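Local coordinates for protein glycosyl hydrolase family 88 (Pedobacter heparinus, PDB 3WIW) that hydrolyses unsaturated glucuronyl saccharides with specificity for heparin, using an alpha6/alpha6-barrel fold of glycoside hydrolase family 88, at residues 84-89 / 93-98; 158-163 / 167-172; 258-263 / 316-321. All blocks are in the same frame, centred on the assembly; numbering follows the deposited sequence. Where two conformers were deposited one is given.

Contact 1 of 3, residues 84-89 / 93-98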
ATOM      1  N   TYR A  84     -11.873   6.086   3.005  1.00 11.59           N
ATOM      2  CA  TYR A  84     -11.644   6.828   1.771  1.00 11.09           C
ATOM      3  C   TYR A  84     -12.931   7.067   0.952  1.00 11.39           C
ATOM      4  O   TYR A  84     -13.139   8.154   0.414  1.00 12.01           O
ATOM      5  CB  TYR A  84     -10.593   6.132   0.920  1.00 11.40           C
ATOM      6  CG  TYR A  84      -9.155   6.258   1.398  1.00 11.40           C
ATOM      7  CD1 TYR A  84      -8.754   7.251   2.315  1.00 14.07           C
ATOM      8  CD2 TYR A  84      -8.192   5.369   0.935  1.00 11.63           C
ATOM      9  CE1 TYR A  84      -7.425   7.351   2.719  1.00 13.76           C
ATOM     10  CE2 TYR A  84      -6.876   5.456   1.343  1.00 11.36           C
ATOM     11  CZ  TYR A  84      -6.484   6.454   2.212  1.00 12.65           C
ATOM     12  OH  TYR A  84      -5.161   6.546   2.594  1.00 14.23           O
ATOM     13  N   GLY A  85     -13.804   6.065   0.876  1.00 12.25           N
ATOM     14  CA  GLY A  85     -15.084   6.210   0.212  1.00 13.14           C
ATOM     15  C   GLY A  85     -15.906   7.310   0.866  1.00 13.64           C
ATOM     16  O   GLY A  85     -16.535   8.108   0.180  1.00 14.24           O
ATOM     17  N   TYR A  86     -15.867   7.381   2.199  1.00 13.06           N
ATOM     18  CA  TYR A  86     -16.537   8.452   2.926  1.00 14.80           C
ATOM     19  C   TYR A  86     -15.940   9.818   2.585  1.00 15.47           C
ATOM     20  O   TYR A  86     -16.670  10.780   2.345  1.00 16.26           O
ATOM     21  CB  TYR A  86     -16.455   8.201   4.435  1.00 15.24           C
ATOM     22  CG  TYR A  86     -16.895   9.382   5.266  1.00 15.70           C
ATOM     23  CD1 TYR A  86     -18.165   9.926   5.123  1.00 17.47           C
ATOM     24  CD2 TYR A  86     -16.046   9.946   6.206  1.00 17.24           C
ATOM     25  CE1 TYR A  86     -18.580  11.012   5.884  1.00 18.44           C
ATOM     26  CE2 TYR A  86     -16.454  11.012   6.968  1.00 19.25           C
ATOM     27  CZ  TYR A  86     -17.714  11.550   6.808  1.00 19.74           C
ATOM     28  OH  TYR A  86     -18.092  12.622   7.585  1.00 22.83           O
ATOM     29  N   GLU A  87     -14.614   9.906   2.548  1.00 13.96           N
ATOM     30  CA  GLU A  87     -13.972  11.184   2.235  1.00 14.62           C
ATOM     31  C   GLU A  87     -14.291  11.669   0.822  1.00 15.48           C
ATOM     32  O   GLU A  87     -14.509  12.862   0.599  1.00 17.57           O
ATOM     33  CB  GLU A  87     -12.462  11.100   2.432  1.00 13.79           C
ATOM     34  CG  GLU A  87     -12.064  10.924   3.870  1.00 15.05           C
ATOM     35  CD  GLU A  87     -10.574  11.030   4.031  1.00 14.63           C
ATOM     36  OE1 GLU A  87      -9.882  10.035   3.749  1.00 15.49           O
ATOM     37  OE2 GLU A  87     -10.085  12.119   4.412  1.00 17.21           O
ATOM     38  N   LEU A  88     -14.343  10.751  -0.140  1.00 14.53           N
ATOM     39  CA  LEU A  88     -14.641  11.116  -1.513  1.00 15.85           C
ATOM     40  C   LEU A  88     -16.074  11.599  -1.642  1.00 17.48           C
ATOM     41  O   LEU A  88     -16.348  12.593  -2.315  1.00 19.07           O
ATOM     42  CB  LEU A  88     -14.409   9.918  -2.443  1.00 14.75           C
ATOM     43  CG  LEU A  88     -12.950   9.528  -2.699  1.00 13.60           C
ATOM     44  CD1 LEU A  88     -12.829   8.135  -3.280  1.00 14.84           C
ATOM     45  CD2 LEU A  88     -12.268  10.537  -3.617  1.00 15.42           C
ATOM     46  N   SER A  89     -16.994  10.905  -0.981  1.00 17.26           N
ATOM     47  CA  SER A  89     -18.418  11.067  -1.280  1.00 18.68           C
ATOM     48  C   SER A  89     -19.198  11.879  -0.253  1.00 18.85           C
ATOM     49  O   SER A  89     -20.270  12.396  -0.569  1.00 20.62           O
ATOM     50  CB  SER A  89     -19.068   9.697  -1.369  1.00 19.04           C
ATOM     51  OG  SER A  89     -19.090   9.110  -0.078  1.00 18.88           O
ATOM     52  N   ASN A  93     -23.318   7.139   5.585  1.00 19.72           N
ATOM     53  CA  ASN A  93     -23.414   5.706   5.806  1.00 18.14           C
ATOM     54  C   ASN A  93     -22.042   5.023   5.720  1.00 16.19           C
ATOM     55  O   ASN A  93     -21.747   4.083   6.480  1.00 15.46           O
ATOM     56  CB  ASN A  93     -24.380   5.058   4.823  1.00 18.87           C
ATOM     57  CG  ASN A  93     -24.418   3.560   4.980  1.00 20.15           C
ATOM     58  OD1 ASN A  93     -24.855   3.045   6.013  1.00 20.71           O
ATOM     59  ND2 ASN A  93     -23.929   2.849   3.979  1.00 20.34           N
ATOM     60  N   LEU A  94     -21.201   5.481   4.793  1.00 16.34           N
ATOM     61  CA  LEU A  94     -19.862   4.924   4.669  1.00 15.89           C
ATOM     62  C   LEU A  94     -19.003   5.228   5.898  1.00 15.58           C
ATOM     63  O   LEU A  94     -18.192   4.405   6.286  1.00 14.79           O
ATOM     64  CB  LEU A  94     -19.176   5.378   3.378  1.00 16.25           C
ATOM     65  CG  LEU A  94     -19.754   4.809   2.074  1.00 16.73           C
ATOM     66  CD1 LEU A  94     -18.860   5.212   0.921  1.00 17.99           C
ATOM     67  CD2 LEU A  94     -19.919   3.284   2.156  1.00 16.03           C
ATOM     68  N   ALA A  95     -19.197   6.381   6.529  1.00 15.70           N
ATOM     69  CA  ALA A  95     -18.479   6.675   7.776  1.00 15.99           C
ATOM     70  C   ALA A  95     -18.931   5.741   8.908  1.00 15.74           C
ATOM     71  O   ALA A  95     -18.119   5.275   9.710  1.00 15.50           O
ATOM     72  CB  ALA A  95     -18.659   8.128   8.167  1.00 17.30           C
ATOM     73  N   ALA A  96     -20.230   5.471   8.966  1.00 16.30           N
ATOM     74  CA  ALA A  96     -20.767   4.562   9.975  1.00 17.15           C
ATOM     75  C   ALA A  96     -20.227   3.147   9.756  1.00 16.39           C
ATOM     76  O   ALA A  96     -19.846   2.463  10.708  1.00 16.75           O
ATOM     77  CB  ALA A  96     -22.295   4.580   9.979  1.00 17.53           C
ATOM     78  N   GLU A  97     -20.210   2.701   8.501  1.00 15.73           N
ATOM     79  CA  GLU A  97     -19.672   1.385   8.190  1.00 15.60           C
ATOM     80  C   GLU A  97     -18.177   1.336   8.477  1.00 13.60           C
ATOM     81  O   GLU A  97     -17.672   0.346   9.008  1.00 13.28           O
ATOM     82  CB  GLU A  97     -19.954   1.015   6.731  1.00 16.50           C
ATOM     83  CG  GLU A  97     -21.442   0.865   6.391  1.00 18.17           C
ATOM     84  CD  GLU A  97     -22.036  -0.460   6.839  1.00 21.05           C
ATOM     85  OE1 GLU A  97     -21.459  -1.128   7.728  1.00 21.68           O
ATOM     86  OE2 GLU A  97     -23.094  -0.832   6.291  1.00 21.98           O
ATOM     87  N   ALA A  98     -17.456   2.399   8.133  1.00 13.35           N
ATOM     88  CA  ALA A  98     -16.021   2.417   8.405  1.00 12.73           C
ATOM     89  C   ALA A  98     -15.746   2.269   9.900  1.00 13.27           C
ATOM     90  O   ALA A  98     -14.855   1.530  10.275  1.00 13.33           O
ATOM     91  CB  ALA A  98     -15.364   3.672   7.854  1.00 13.90           C
TER
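Gly85 O is gripped twice by the residue one turn ahead, by Ser89 N at 3.1 Å and Ser89 OG at 2.8 Å, the two donors arriving from opposite faces of the carbonyl plane. Gly85 and Ser89 also meet Leu94 across an antiparallel helical hairpin of the alpha6/alpha6-barrel: helices 77-89 and 92-103 are joined by a tight turn, and their local axes run at 163° to each other with a closest approach of 8.2 Å. Ser89 OG lies between its own backbone N and carbonyl carbon, a torsion that folds it back onto the helix, and it is also bonded to Asp91 N in the turn. The helix end and the linker are thus tied through one hydroxyl. Leu94 reaches over with its CD1 branch, which rests 3.6 Å from Gly85 C. A CB built on Gly85 would come within 3.1 Å of that methyl, a tight approach, consistent with the absence of a side chain at Gly85 allowing the leucine methyl to lie against the backbone. Leu94 also touches Leu43 and Thr44 of helix 30-49, a third helix packed on the pair. With CG anti to the backbone N (chi1 169°), Tyr86 turns its ring flat toward the second helix, and its hydroxyl bonds to Lys92 NZ. Ala95 CB makes a CH-pi contact over one face of the Tyr86 ring, 3.4 Å from the centroid and just 6° off the ring normal. The methyl is centred so well that all six Tyr86 ring carbons lie between 3.6 and 3.8 Å from Ala95 CB.

Contact 2 of 3, residues 158-163 / 167-172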
ATOM      1  N   ALA A 158      17.078  -1.419  11.317  1.00 11.93           N
ATOM      2  CA  ALA A 158      15.825  -1.714  10.597  1.00 11.35           C
ATOM      3  C   ALA A 158      14.859  -2.484  11.485  1.00 11.10           C
ATOM      4  O   ALA A 158      15.260  -3.119  12.466  1.00 11.51           O
ATOM      5  CB  ALA A 158      16.097  -2.511   9.314  1.00 12.27           C
ATOM      6  N   ILE A 159      13.577  -2.396  11.140  1.00 11.26           N
ATOM      7  CA  ILE A 159      12.526  -3.233  11.682  1.00 11.65           C
ATOM      8  C   ILE A 159      12.618  -4.623  11.065  1.00 10.90           C
ATOM      9  O   ILE A 159      12.756  -4.769   9.842  1.00 11.40           O
ATOM     10  CB  ILE A 159      11.152  -2.629  11.347  1.00 11.38           C
ATOM     11  CG1 ILE A 159      10.981  -1.283  12.079  1.00 12.55           C
ATOM     12  CG2 ILE A 159      10.024  -3.624  11.683  1.00 11.05           C
ATOM     13  CD1 ILE A 159       9.765  -0.515  11.647  1.00 13.73           C
ATOM     14  N   ARG A 160      12.592  -5.649  11.917  1.00 11.25           N
ATOM     15  CA  ARG A 160      12.488  -7.030  11.461  1.00 11.83           C
ATOM     16  C   ARG A 160      11.093  -7.263  10.886  1.00 10.71           C
ATOM     17  O   ARG A 160      10.093  -7.087  11.585  1.00 11.74           O
ATOM     18  CB  ARG A 160      12.719  -7.981  12.632  1.00 12.35           C
ATOM     19  CG  ARG A 160      12.841  -9.414  12.161  1.00 13.63           C
ATOM     20  CD  ARG A 160      13.107 -10.330  13.302  1.00 16.10           C
ATOM     21  NE  ARG A 160      13.115 -11.713  12.856  1.00 17.66           N
ATOM     22  CZ  ARG A 160      13.615 -12.721  13.561  1.00 20.91           C
ATOM     23  NH1 ARG A 160      14.181 -12.494  14.743  1.00 22.00           N
ATOM     24  NH2 ARG A 160      13.544 -13.953  13.070  1.00 23.46           N
ATOM     25  N   SER A 161      10.990  -7.681   9.629  1.00 11.44           N
ATOM     26  CA  SER A 161       9.662  -7.813   9.023  1.00 10.52           C
ATOM     27  C   SER A 161       8.874  -8.981   9.603  1.00 11.40           C
ATOM     28  O   SER A 161       7.691  -8.821   9.959  1.00 11.81           O
ATOM     29  CB  SER A 161       9.774  -7.946   7.506  1.00 12.06           C
ATOM     30  OG  SER A 161      10.345  -6.780   6.969  1.00 11.32           O
ATOM     31  N   TRP A 162       9.505 -10.137   9.742  0.64 12.77           N
ATOM     32  CA  TRP A 162       8.787 -11.275  10.302  0.64 14.46           C
ATOM     33  C   TRP A 162       9.693 -12.210  11.048  0.64 14.80           C
ATOM     34  O   TRP A 162      10.919 -12.114  10.962  0.64 13.45           O
ATOM     35  CB  TRP A 162       8.010 -12.029   9.233  0.64 14.72           C
ATOM     36  CG  TRP A 162       8.879 -12.678   8.188  0.64 16.07           C
ATOM     37  CD1 TRP A 162       9.871 -13.602   8.390  0.64 17.59           C
ATOM     38  CD2 TRP A 162       8.787 -12.495   6.768  0.64 19.05           C
ATOM     39  NE1 TRP A 162      10.417 -13.977   7.187  0.64 18.24           N
ATOM     40  CE2 TRP A 162       9.771 -13.312   6.177  0.64 19.57           C
ATOM     41  CE3 TRP A 162       7.978 -11.707   5.943  0.64 20.13           C
ATOM     42  CZ2 TRP A 162       9.960 -13.373   4.793  0.64 21.01           C
ATOM     43  CZ3 TRP A 162       8.162 -11.766   4.572  0.64 21.21           C
ATOM     44  CH2 TRP A 162       9.151 -12.591   4.008  0.64 20.84           C
ATOM     45  N   ASP A 163       9.061 -13.129  11.765  1.00 16.57           N
ATOM     46  CA  ASP A 163       9.748 -13.983  12.733  1.00 19.43           C
ATOM     47  C   ASP A 163       9.836 -15.437  12.310  1.00 22.30           C
ATOM     48  O   ASP A 163      10.525 -16.233  12.953  1.00 23.99           O
ATOM     49  CB  ASP A 163       9.046 -13.909  14.083  1.00 21.02           C
ATOM     50  CG  ASP A 163       9.172 -12.552  14.711  1.00 22.43           C
ATOM     51  OD1 ASP A 163      10.125 -11.825  14.352  1.00 22.60           O
ATOM     52  OD2 ASP A 163       8.323 -12.218  15.557  1.00 23.69           O
ATOM     53  N   TRP A 167      15.514 -17.185   8.047  1.00 28.40           N
ATOM     54  CA  TRP A 167      16.318 -15.962   8.105  1.00 26.70           C
ATOM     55  C   TRP A 167      16.586 -15.532   9.527  1.00 26.50           C
ATOM     56  O   TRP A 167      15.718 -15.613  10.395  1.00 25.92           O
ATOM     57  CB  TRP A 167      15.650 -14.785   7.398  1.00 25.76           C
ATOM     58  CG  TRP A 167      15.184 -15.064   6.029  1.00 26.03           C
ATOM     59  CD1 TRP A 167      15.838 -14.791   4.859  1.00 26.11           C
ATOM     60  CD2 TRP A 167      13.935 -15.644   5.670  1.00 27.26           C
ATOM     61  NE1 TRP A 167      15.069 -15.181   3.792  1.00 27.20           N
ATOM     62  CE2 TRP A 167      13.894 -15.709   4.264  1.00 27.77           C
ATOM     63  CE3 TRP A 167      12.849 -16.132   6.402  1.00 27.78           C
ATOM     64  CZ2 TRP A 167      12.806 -16.230   3.578  1.00 28.54           C
ATOM     65  CZ3 TRP A 167      11.776 -16.653   5.722  1.00 28.69           C
ATOM     66  CH2 TRP A 167      11.759 -16.698   4.322  1.00 28.77           C
ATOM     67  N   GLN A 168      17.801 -15.054   9.740  1.00 26.40           N
ATOM     68  CA  GLN A 168      18.199 -14.469  10.997  1.00 27.39           C
ATOM     69  C   GLN A 168      17.433 -13.170  11.244  1.00 23.14           C
ATOM     70  O   GLN A 168      16.981 -12.887  12.356  1.00 24.12           O
ATOM     71  CB  GLN A 168      19.699 -14.209  10.922  1.00 30.74           C
ATOM     72  CG  GLN A 168      20.246 -13.472  12.077  1.00 33.44           C
ATOM     73  CD  GLN A 168      21.754 -13.567  12.171  1.00 35.20           C
ATOM     74  OE1 GLN A 168      22.383 -12.770  12.860  1.00 36.46           O
ATOM     75  NE2 GLN A 168      22.339 -14.552  11.489  1.00 35.81           N
ATOM     76  N   PHE A 169      17.277 -12.373  10.196  1.00 18.43           N
ATOM     77  CA  PHE A 169      16.671 -11.057  10.339  1.00 15.00           C
ATOM     78  C   PHE A 169      16.242 -10.562   8.973  1.00 14.12           C
ATOM     79  O   PHE A 169      16.965  -9.819   8.323  1.00 13.44           O
ATOM     80  CB  PHE A 169      17.670 -10.091  11.006  1.00 15.30           C
ATOM     81  CG  PHE A 169      17.045  -8.825  11.542  1.00 14.46           C
ATOM     82  CD1 PHE A 169      16.726  -7.769  10.694  1.00 13.19           C
ATOM     83  CD2 PHE A 169      16.790  -8.684  12.907  1.00 14.77           C
ATOM     84  CE1 PHE A 169      16.153  -6.602  11.182  1.00 12.81           C
ATOM     85  CE2 PHE A 169      16.207  -7.513  13.408  1.00 14.33           C
ATOM     86  CZ  PHE A 169      15.899  -6.465  12.547  1.00 12.18           C
ATOM     87  N   PRO A 170      15.064 -10.999   8.530  1.00 12.09           N
ATOM     88  CA  PRO A 170      14.591 -10.632   7.199  1.00 10.84           C
ATOM     89  C   PRO A 170      13.896  -9.283   7.201  1.00 10.35           C
ATOM     90  O   PRO A 170      13.071  -9.003   8.095  1.00 11.56           O
ATOM     91  CB  PRO A 170      13.592 -11.738   6.872  1.00 12.54           C
ATOM     92  CG  PRO A 170      13.014 -12.121   8.242  1.00 13.44           C
ATOM     93  CD  PRO A 170      14.139 -11.913   9.222  1.00 12.93           C
ATOM     94  N   VAL A 171      14.209  -8.463   6.201  1.00 10.47           N
ATOM     95  CA  VAL A 171      13.533  -7.172   6.003  1.00  9.40           C
ATOM     96  C   VAL A 171      13.035  -7.131   4.565  1.00  9.11           C
ATOM     97  O   VAL A 171      13.812  -7.326   3.618  1.00 10.57           O
ATOM     98  CB  VAL A 171      14.508  -5.995   6.253  1.00 10.25           C
ATOM     99  CG1 VAL A 171      13.793  -4.647   6.029  1.00 10.72           C
ATOM    100  CG2 VAL A 171      15.059  -6.064   7.668  1.00 11.22           C
ATOM    101  N   ILE A 172      11.741  -6.927   4.385  1.00  9.86           N
ATOM    102  CA  ILE A 172      11.178  -6.885   3.040  1.00  9.00           C
ATOM    103  C   ILE A 172      10.920  -5.448   2.596  1.00  8.36           C
ATOM    104  O   ILE A 172      10.742  -4.562   3.432  1.00  9.76           O
ATOM    105  CB  ILE A 172       9.902  -7.764   2.914  1.00  9.81           C
ATOM    106  CG1 ILE A 172       8.682  -7.208   3.684  1.00  9.32           C
ATOM    107  CG2 ILE A 172      10.223  -9.181   3.365  1.00 11.67           C
ATOM    108  CD1 ILE A 172       7.456  -8.150   3.617  1.00  9.82           C
TER
HETATM  109  O   HOH W   1      13.016 -14.956  10.352  1.00 19.80           O
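Ser161 meets the returning chain with two bonds: Ser161 N donates to Pro170 O at 2.9 Å, nearly along the C=O axis, and Ile172 N donates to Ser161 OG, also at 2.9 Å. These bonds close a loop whose second arm leads straight to Asp174, the predicted proton donor. The hydroxyl is held from outside as well, by Asn175 OD1. Beside it, Arg160 lies across the second arm. Its CB sits over one face of the Phe169 ring in a CH-pi contact, 3.8 Å from the centroid and 24° off the normal. With CG anti to the backbone N (chi1 -171°), the chain then runs out extended and carries the guanidinium to Gln168 O, which lies 3.5 Å above the centre of one face. Asp163 OD1 lies over the opposite face, where only charge acts because no N-H points at it. Arg160 NE instead donates to Trp162 O at 2.9 Å, from above that carbonyl plane. A water in the guanidinium plane accepts from Arg160 NH2 at 2.9 Å and donates to Trp167 O at 2.8 Å, bridging the arms. In one of the two conformers modelled for Trp162, the indole edge, NE1 foremost, meets the face of Trp167 in an offset edge-to-face pair, planes at 67°, with Pro170 CG over one Trp162 face. Trp167 NE1 is held by Glu233. In the surrounding fold, strand 158-159 pairs with 152-153, strand 170-172 borders a three-stranded sheet beside 219-222, and Ile159 packs on Leu179 and Leu182 of helix 175-188.

Contact 3 of 3, residues 258-263 / 316-321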
ATOM      1  N   SER A 258       8.151   8.898   2.906  1.00 10.81           N
ATOM      2  CA  SER A 258       9.205   9.250   3.872  1.00 10.92           C
ATOM      3  C   SER A 258       9.643  10.689   3.672  1.00 10.95           C
ATOM      4  O   SER A 258       9.929  11.371   4.650  1.00 12.32           O
ATOM      5  CB  SER A 258      10.408   8.329   3.735  1.00 10.53           C
ATOM      6  OG  SER A 258      10.121   7.033   4.252  1.00 11.39           O
ATOM      7  N   TYR A 259       9.721  11.157   2.418  1.00 11.18           N
ATOM      8  CA  TYR A 259       9.978  12.576   2.182  1.00 12.87           C
ATOM      9  C   TYR A 259       8.888  13.453   2.802  1.00 13.08           C
ATOM     10  O   TYR A 259       9.178  14.425   3.504  1.00 13.60           O
ATOM     11  CB  TYR A 259      10.187  12.915   0.705  1.00 13.63           C
ATOM     12  CG  TYR A 259      10.436  14.405   0.538  1.00 15.12           C
ATOM     13  CD1 TYR A 259      11.632  14.986   0.958  1.00 15.89           C
ATOM     14  CD2 TYR A 259       9.448  15.242   0.035  1.00 16.07           C
ATOM     15  CE1 TYR A 259      11.851  16.340   0.822  1.00 16.99           C
ATOM     16  CE2 TYR A 259       9.661  16.606  -0.113  1.00 18.05           C
ATOM     17  CZ  TYR A 259      10.862  17.148   0.287  1.00 18.98           C
ATOM     18  OH  TYR A 259      11.077  18.496   0.145  1.00 21.92           O
ATOM     19  N   LYS A 260       7.633  13.112   2.546  1.00 12.53           N
ATOM     20  CA  LYS A 260       6.509  13.896   3.051  1.00 13.92           C
ATOM     21  C   LYS A 260       6.590  14.041   4.572  1.00 14.21           C
ATOM     22  O   LYS A 260       6.349  15.125   5.114  1.00 16.01           O
ATOM     23  CB  LYS A 260       5.209  13.207   2.649  1.00 16.13           C
ATOM     24  CG  LYS A 260       3.923  13.926   3.015  1.00 20.06           C
ATOM     25  CD  LYS A 260       2.790  13.055   2.441  1.00 23.41           C
ATOM     26  CE  LYS A 260       1.428  13.702   2.401  1.00 25.60           C
ATOM     27  NZ  LYS A 260       0.484  12.685   1.842  1.00 25.55           N
ATOM     28  N   ASP A 261       6.959  12.954   5.248  1.00 13.08           N
ATOM     29  CA  ASP A 261       6.921  12.913   6.699  1.00 15.37           C
ATOM     30  C   ASP A 261       8.208  13.376   7.389  1.00 16.53           C
ATOM     31  O   ASP A 261       8.169  13.694   8.570  1.00 17.84           O
ATOM     32  CB  ASP A 261       6.558  11.504   7.161  1.00 16.99           C
ATOM     33  CG  ASP A 261       5.137  11.097   6.774  1.00 20.26           C
ATOM     34  OD1 ASP A 261       4.354  11.934   6.272  1.00 20.46           O
ATOM     35  OD2 ASP A 261       4.801   9.924   6.983  1.00 21.89           O
ATOM     36  N   THR A 262       9.337  13.418   6.678  1.00 15.31           N
ATOM     37  CA  THR A 262      10.615  13.814   7.299  1.00 16.06           C
ATOM     38  C   THR A 262      11.253  15.044   6.676  1.00 16.77           C
ATOM     39  O   THR A 262      12.109  15.676   7.288  1.00 17.06           O
ATOM     40  CB  THR A 262      11.678  12.704   7.216  1.00 15.17           C
ATOM     41  OG1 THR A 262      12.103  12.554   5.853  1.00 15.23           O
ATOM     42  CG2 THR A 262      11.148  11.393   7.745  1.00 16.40           C
ATOM     43  N   LYS A 263      10.879  15.325   5.431  1.00 16.72           N
ATOM     44  CA  LYS A 263      11.451  16.401   4.613  1.00 18.11           C
ATOM     45  C   LYS A 263      12.937  16.233   4.304  1.00 17.32           C
ATOM     46  O   LYS A 263      13.596  17.184   3.927  1.00 18.34           O
ATOM     47  CB  LYS A 263      11.143  17.792   5.183  1.00 22.10           C
ATOM     48  CG  LYS A 263       9.649  18.046   5.365  1.00 26.95           C
ATOM     49  CD  LYS A 263       8.863  17.773   4.097  1.00 31.23           C
ATOM     50  CE  LYS A 263       9.127  18.821   3.044  1.00 34.34           C
ATOM     51  NZ  LYS A 263       8.546  20.130   3.420  1.00 36.14           N
ATOM     52  N   LEU A 316       2.926   8.624  -7.259  1.00  9.77           N
ATOM     53  CA  LEU A 316       3.297   9.635  -8.251  1.00  9.15           C
ATOM     54  C   LEU A 316       2.510  10.925  -8.086  1.00  9.92           C
ATOM     55  O   LEU A 316       3.035  12.017  -8.332  1.00 11.41           O
ATOM     56  CB  LEU A 316       3.174   9.093  -9.677  1.00 10.15           C
ATOM     57  CG  LEU A 316       4.201   8.037 -10.090  1.00 10.15           C
ATOM     58  CD1 LEU A 316       3.904   7.629 -11.517  1.00 12.61           C
ATOM     59  CD2 LEU A 316       5.625   8.571  -9.974  1.00 12.58           C
ATOM     60  N   LEU A 317       1.259  10.815  -7.642  1.00 11.07           N
ATOM     61  CA  LEU A 317       0.473  12.023  -7.380  1.00 11.00           C
ATOM     62  C   LEU A 317       1.075  12.832  -6.223  1.00 11.36           C
ATOM     63  O   LEU A 317       1.226  14.045  -6.343  1.00 12.89           O
ATOM     64  CB  LEU A 317      -0.982  11.664  -7.098  1.00 11.66           C
ATOM     65  CG  LEU A 317      -1.739  11.183  -8.340  1.00 11.72           C
ATOM     66  CD1 LEU A 317      -3.039  10.474  -7.941  1.00 13.77           C
ATOM     67  CD2 LEU A 317      -2.001  12.349  -9.308  1.00 11.84           C
ATOM     68  N   ASP A 318       1.451  12.175  -5.126  1.00 11.51           N
ATOM     69  CA  ASP A 318       2.140  12.909  -4.069  1.00 12.61           C
ATOM     70  C   ASP A 318       3.506  13.412  -4.544  1.00 12.72           C
ATOM     71  O   ASP A 318       3.891  14.529  -4.228  1.00 14.27           O
ATOM     72  CB  ASP A 318       2.278  12.089  -2.792  1.00 13.33           C
ATOM     73  CG  ASP A 318       1.161  12.370  -1.797  1.00 15.49           C
ATOM     74  OD1 ASP A 318       0.077  12.877  -2.194  1.00 17.08           O
ATOM     75  OD2 ASP A 318       1.364  12.056  -0.618  1.00 16.45           O
ATOM     76  N   LEU A 319       4.236  12.609  -5.318  1.00 12.05           N
ATOM     77  CA  LEU A 319       5.548  13.044  -5.786  1.00 12.19           C
ATOM     78  C   LEU A 319       5.408  14.302  -6.634  1.00 12.05           C
ATOM     79  O   LEU A 319       6.234  15.225  -6.535  1.00 13.58           O
ATOM     80  CB  LEU A 319       6.217  11.930  -6.583  1.00 11.93           C
ATOM     81  CG  LEU A 319       7.672  12.169  -6.978  1.00 12.84           C
ATOM     82  CD1 LEU A 319       8.567  12.353  -5.761  1.00 15.00           C
ATOM     83  CD2 LEU A 319       8.189  11.028  -7.862  1.00 13.72           C
ATOM     84  N   SER A 320       4.354  14.341  -7.461  1.00 12.25           N
ATOM     85  CA  SER A 320       4.130  15.484  -8.347  1.00 13.50           C
ATOM     86  C   SER A 320       3.989  16.814  -7.580  1.00 15.31           C
ATOM     87  O   SER A 320       4.311  17.890  -8.118  1.00 16.98           O
ATOM     88  CB  SER A 320       2.921  15.247  -9.262  1.00 13.60           C
ATOM     89  OG  SER A 320       1.690  15.511  -8.617  1.00 13.30           O
ATOM     90  N   THR A 321       3.536  16.753  -6.324  1.00 15.10           N
ATOM     91  CA  THR A 321       3.336  17.972  -5.534  1.00 17.57           C
ATOM     92  C   THR A 321       4.570  18.358  -4.732  1.00 18.47           C
ATOM     93  O   THR A 321       4.636  19.461  -4.175  1.00 21.22           O
ATOM     94  CB  THR A 321       2.143  17.837  -4.563  1.00 19.45           C
ATOM     95  OG1 THR A 321       2.467  16.896  -3.525  1.00 20.99           O
ATOM     96  CG2 THR A 321       0.895  17.383  -5.319  1.00 20.25           C
TER
HETATM   97  O   HOH W   2      -1.594  13.721  -0.145  1.00 30.54           O
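Lys260 NZ donates to Asp318 OD2 at 2.7 Å in a salt bridge joining helices 245-262 and 306-322 of the alpha6/alpha6-barrel. The ammonium arrives on the syn side of the oxygen, 15° out of the carboxylate plane. A water completes a small ring, accepting from Lys260 NZ at 3.1 Å and donating to Asp318 OD1 at 2.8 Å, so both carboxylate oxygens are tied to the one amine, one directly and one by relay. The lysine spans the distance by staying fully extended, with CG anti to the backbone N (chi1 -176°), and its chain meets the aspartate at about a right angle. Lys260 CE passes 3.4 Å from Asp318 OD2 on the way. The backbones themselves stand well apart, the nearest CA atoms being those of Lys260 and Asp318, 8.4 Å from each other. Helix 375-392 adjoins the bridge: Lys260 packs on Arg387, whose NH2 makes a long, weak ion pair with Asp318 OD2. Leu317 packs on Phe330 and Ala333 of helix 327-340. Were Asp318 replaced by an alanine, the Lys260 ammonium would probably lose its carboxylate mate and be free to swing, and the bridging water would lose the oxygen it donates to. With just 70 Å² buried between the segments, electrostatics rather than apolar packing joins them; the desolvation cost probably falls mainly on the buried Asp318, whose charge the Lys260 ammonium is likely to offset.

Along the chain the three contacts follow in series. Contacts 1 and 2 lie on opposite sides of the chain's centre, about 35 Å between their centres and about 19 Å between nearest atoms. Contact 3 stands about 25 Å from contact 1 and about 26 Å from contact 2, centre to centre, yet its nearest atoms come to about 8 Å from contact 1 and about 11 Å from contact 2. Only contact 2 borders the predicted catalytic site: the Ile172 side chain is about 3 Å from that of Asp174, about 6 Å from that of Asp116, the predicted nucleophile, and about 4 Å from a bound HEPES molecule. Contacts 1 and 3 join barrel helices away from it.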